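PDB 5XS9: TetR family transcriptional regulator, which probably binds operator DNA as a dimeric TetR-family regulator, BioQ, with a likely role in controlling the biotin genes of Mycobacterium smegmatis. Local coordinates for residues L33-P37 against G38-W42; H57-R60 against T61-T64. One frame throughout, in Å; residues are numbered along the deposited sequence.

Interaction 1: residues L33-P37 against G38-W42; sequences LDVTP and GALYW
Pro37 O takes the backbone N-H of Leu40 at 3.0 Å, and Thr36 O does the same for Ala39 N at 3.1 Å. Both are i to i+3 bonds, the spacing of a 3-10 turn, and in each the donor stands about 45° out of the carbonyl plane. Together they wind the chain tightly from Thr36 to Leu40. The Tyr41 ring comes up to Pro37 O obliquely, CD1 lying 3.5 Å from that oxygen. Leu40 turns its CG away from its own carbonyl carbon, and from there the CD2 methyl reaches Leu33 CD1 at 3.8 Å, the two leucines crossing at a slant. Val35 CG2 lies loosely beside the turn, 4.3 Å from Ala39 CB and 4.4 Å from Leu40 CD2. Asp34, with positive phi, ends helix 26-33 in a Schellman motif. The turn and the residues after it correspond to the recognition-helix part of the TetR helix-turn-helix, and so probably face operator DNA. Leu40 packs back on Met26, Leu29 and Ala30 of helix 26-33, while Leu33 rests on Val8 and Ala11 of helix 5-19.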
# COMPACT_ATOMS: atom_id res chain seq x y z
N LEU A 33 1.76 -7.31 29.51
CA LEU A 33 2.22 -8.54 30.07
C LEU A 33 2.55 -8.38 31.58
O LEU A 33 2.89 -9.35 32.23
CB LEU A 33 3.45 -9.08 29.34
CG LEU A 33 3.21 -9.51 27.89
CD1 LEU A 33 4.54 -9.55 27.22
CD2 LEU A 33 2.52 -10.86 27.86
N ASP A 34 2.48 -7.16 32.10
CA ASP A 34 2.81 -6.89 33.48
C ASP A 34 4.21 -7.46 33.71
O ASP A 34 4.39 -8.37 34.51
CB ASP A 34 1.75 -7.50 34.44
CG ASP A 34 1.86 -6.97 35.87
OD1 ASP A 34 2.61 -6.01 36.10
OD2 ASP A 34 1.19 -7.52 36.77
N VAL A 35 5.18 -6.96 32.93
CA VAL A 35 6.59 -7.25 33.14
C VAL A 35 7.41 -5.99 33.01
O VAL A 35 6.96 -4.98 32.48
CB VAL A 35 7.15 -8.33 32.22
CG1 VAL A 35 6.42 -9.63 32.47
CG2 VAL A 35 7.09 -7.91 30.74
N THR A 36 8.61 -6.04 33.56
CA THR A 36 9.58 -4.97 33.41
C THR A 36 9.91 -4.89 31.90
O THR A 36 10.04 -5.94 31.28
CB THR A 36 10.83 -5.31 34.29
OG1 THR A 36 11.72 -4.20 34.35
CG2 THR A 36 11.64 -6.53 33.78
N PRO A 37 10.07 -3.70 31.29
CA PRO A 37 10.30 -3.60 29.83
C PRO A 37 11.53 -4.29 29.31
O PRO A 37 11.55 -4.88 28.22
CB PRO A 37 10.43 -2.10 29.59
CG PRO A 37 9.66 -1.49 30.72
CD PRO A 37 9.82 -2.38 31.90
N GLY A 38 12.56 -4.30 30.13
CA GLY A 38 13.76 -5.01 29.80
C GLY A 38 13.61 -6.46 29.43
O GLY A 38 14.45 -6.98 28.66
N ALA A 39 12.58 -7.13 29.95
CA ALA A 39 12.37 -8.54 29.67
C ALA A 39 12.07 -8.77 28.19
O ALA A 39 12.30 -9.86 27.69
CB ALA A 39 11.19 -9.10 30.48
N LEU A 40 11.46 -7.80 27.51
CA LEU A 40 11.07 -8.02 26.10
C LEU A 40 12.28 -8.00 25.22
O LEU A 40 12.33 -8.66 24.13
CB LEU A 40 10.11 -6.93 25.68
CG LEU A 40 8.80 -6.86 26.44
CD1 LEU A 40 8.00 -5.78 25.79
CD2 LEU A 40 8.02 -8.15 26.42
N TYR A 41 13.30 -7.26 25.65
CA TYR A 41 14.50 -7.14 24.85
C TYR A 41 15.37 -8.43 24.80
O TYR A 41 16.39 -8.47 24.11
CB TYR A 41 15.27 -5.90 25.22
CG TYR A 41 14.53 -4.66 24.77
CD1 TYR A 41 13.68 -3.97 25.66
CD2 TYR A 41 14.56 -4.25 23.45
CE1 TYR A 41 12.95 -2.86 25.26
CE2 TYR A 41 13.83 -3.14 23.05
CZ TYR A 41 13.04 -2.43 23.96
OH TYR A 41 12.32 -1.31 23.57
N TRP A 42 14.93 -9.45 25.51
CA TRP A 42 15.52 -10.77 25.44
C TRP A 42 14.92 -11.50 24.25
O TRP A 42 15.51 -12.43 23.79
CB TRP A 42 15.30 -11.55 26.76
CG TRP A 42 16.21 -11.07 27.82
CD1 TRP A 42 15.95 -10.13 28.75
CD2 TRP A 42 17.58 -11.45 28.00
NE1 TRP A 42 17.07 -9.90 29.52
CE2 TRP A 42 18.07 -10.71 29.10
CE3 TRP A 42 18.43 -12.36 27.37
CZ2 TRP A 42 19.38 -10.83 29.56
CZ3 TRP A 42 19.74 -12.49 27.84
CH2 TRP A 42 20.19 -11.73 28.93

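Interaction 2: residues H57-R60 against T61-T64; sequences HILR and TART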
# COMPACT_ATOMS: atom_id res chain seq x y z
N HIS A 57 3.10 -14.14 12.59
CA HIS A 57 2.05 -14.78 13.34
C HIS A 57 0.72 -14.59 12.63
O HIS A 57 -0.06 -15.54 12.50
CB HIS A 57 2.01 -14.19 14.76
CG HIS A 57 0.96 -14.79 15.63
ND1 HIS A 57 -0.09 -14.07 16.14
CD2 HIS A 57 0.80 -16.05 16.09
CE1 HIS A 57 -0.87 -14.86 16.85
NE2 HIS A 57 -0.36 -16.07 16.82
N ILE A 58 0.44 -13.35 12.24
CA ILE A 58 -0.72 -12.94 11.40
C ILE A 58 -0.79 -13.77 10.11
O ILE A 58 -1.86 -14.09 9.62
CB ILE A 58 -0.59 -11.40 11.05
CG1 ILE A 58 -1.01 -10.55 12.23
CG2 ILE A 58 -1.40 -10.92 9.88
CD1 ILE A 58 -0.60 -9.09 12.03
N LEU A 59 0.34 -14.07 9.53
CA LEU A 59 0.42 -14.74 8.24
C LEU A 59 0.57 -16.28 8.36
O LEU A 59 0.66 -16.97 7.33
CB LEU A 59 1.68 -14.21 7.49
CG LEU A 59 1.62 -12.77 6.99
CD1 LEU A 59 2.95 -12.33 6.43
CD2 LEU A 59 0.50 -12.58 5.99
N ARG A 60 0.66 -16.80 9.58
CA ARG A 60 0.51 -18.24 9.86
C ARG A 60 -0.57 -18.92 8.98
O ARG A 60 -0.27 -19.85 8.28
CB ARG A 60 0.18 -18.40 11.33
CG ARG A 60 -0.01 -19.81 11.88
CD ARG A 60 -0.11 -19.73 13.41
NE ARG A 60 -0.80 -18.51 13.86
CZ ARG A 60 -2.11 -18.37 14.11
NH1 ARG A 60 -2.97 -19.40 13.97
NH2 ARG A 60 -2.58 -17.18 14.49
N THR A 61 -1.80 -18.42 8.97
CA THR A 61 -2.81 -19.06 8.15
C THR A 61 -2.67 -18.82 6.64
O THR A 61 -3.25 -19.57 5.89
CB THR A 61 -4.25 -18.67 8.52
OG1 THR A 61 -4.51 -17.28 8.17
CG2 THR A 61 -4.51 -18.99 9.97
N ALA A 62 -1.92 -17.80 6.21
CA ALA A 62 -1.84 -17.44 4.82
C ALA A 62 -1.15 -18.48 3.91
O ALA A 62 -1.38 -18.52 2.73
CB ALA A 62 -1.12 -16.10 4.66
N ARG A 63 -0.31 -19.32 4.46
CA ARG A 63 0.40 -20.26 3.58
C ARG A 63 -0.51 -21.46 3.28
O ARG A 63 -1.09 -22.01 4.16
CB ARG A 63 1.75 -20.63 4.13
CG ARG A 63 1.86 -20.72 5.65
CD ARG A 63 3.23 -20.25 6.11
NE ARG A 63 3.46 -20.78 7.44
CZ ARG A 63 4.64 -20.98 8.00
NH1 ARG A 63 5.79 -20.69 7.37
NH2 ARG A 63 4.68 -21.49 9.24
N THR A 64 -0.68 -21.81 2.02
CA THR A 64 -1.44 -23.01 1.69
C THR A 64 -0.69 -23.74 0.63
O THR A 64 0.05 -23.09 -0.16
CB THR A 64 -2.90 -22.66 1.33
OG1 THR A 64 -3.65 -23.88 1.15
CG2 THR A 64 -2.94 -21.71 0.11
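Arg63 folds back over Arg60: its CG comes to 3.5 Å from Arg60 O. From CB the chain runs out with chi1 at 34°, well off a staggered value, and bends again at chi2, -145°. Beyond CG, CD passes the same Arg60 O at 4.1 Å and NE at 3.9 Å, too far for a bond, with that oxygen near the guanidinium plane at its edge. The tip goes elsewhere, NH1 forming a salt bridge with Glu110 of helix 106-122. The backbone is closed by Ala62 N, which donates to Leu59 O at 2.9 Å, an i to i+3 bond that rounds the turn from Leu59 to Ala62. It is bent (N-H...O 136°), and its donor stands well above the carbonyl plane. Leu59 CD2 meets Ala62 CB at 4.1 Å. Arg60 likewise runs back along the chain, and a bend at chi3 brings NE to His57 O in a weak bond. Here the helix leading out of the TetR DNA-binding region enters the helical body, and the chain turns off toward helix 71-87. Leu59 touches Leu82 of that helix and Val107 of helix 106-122, Ala62 touches Ala85 and Ile111 of the same two, and His57 reaches back to Thr13 of helix 5-19.

In the fold
Interaction 1 comes first along the chain and interaction 2 follows, with helix 47-58 running from one neighbourhood to the other. Their centres are 26 Å apart and their nearest atoms about 12 Å, so they do not touch. Interaction 1 sits at the far end of the molecule, 26 Å from the chain centre, in the N-terminal helix-turn-helix part; interaction 2 lies 8 Å from that centre, where helix 47-58 gives way to the larger helical body. Both touch helix 5-19; interaction 1 also packs on helix 26-33, interaction 2 on helices 71-87 and 106-122. In TetR itself movement of the corresponding helix relays ligand binding to the DNA-binding part; a similar role here is possible but not established.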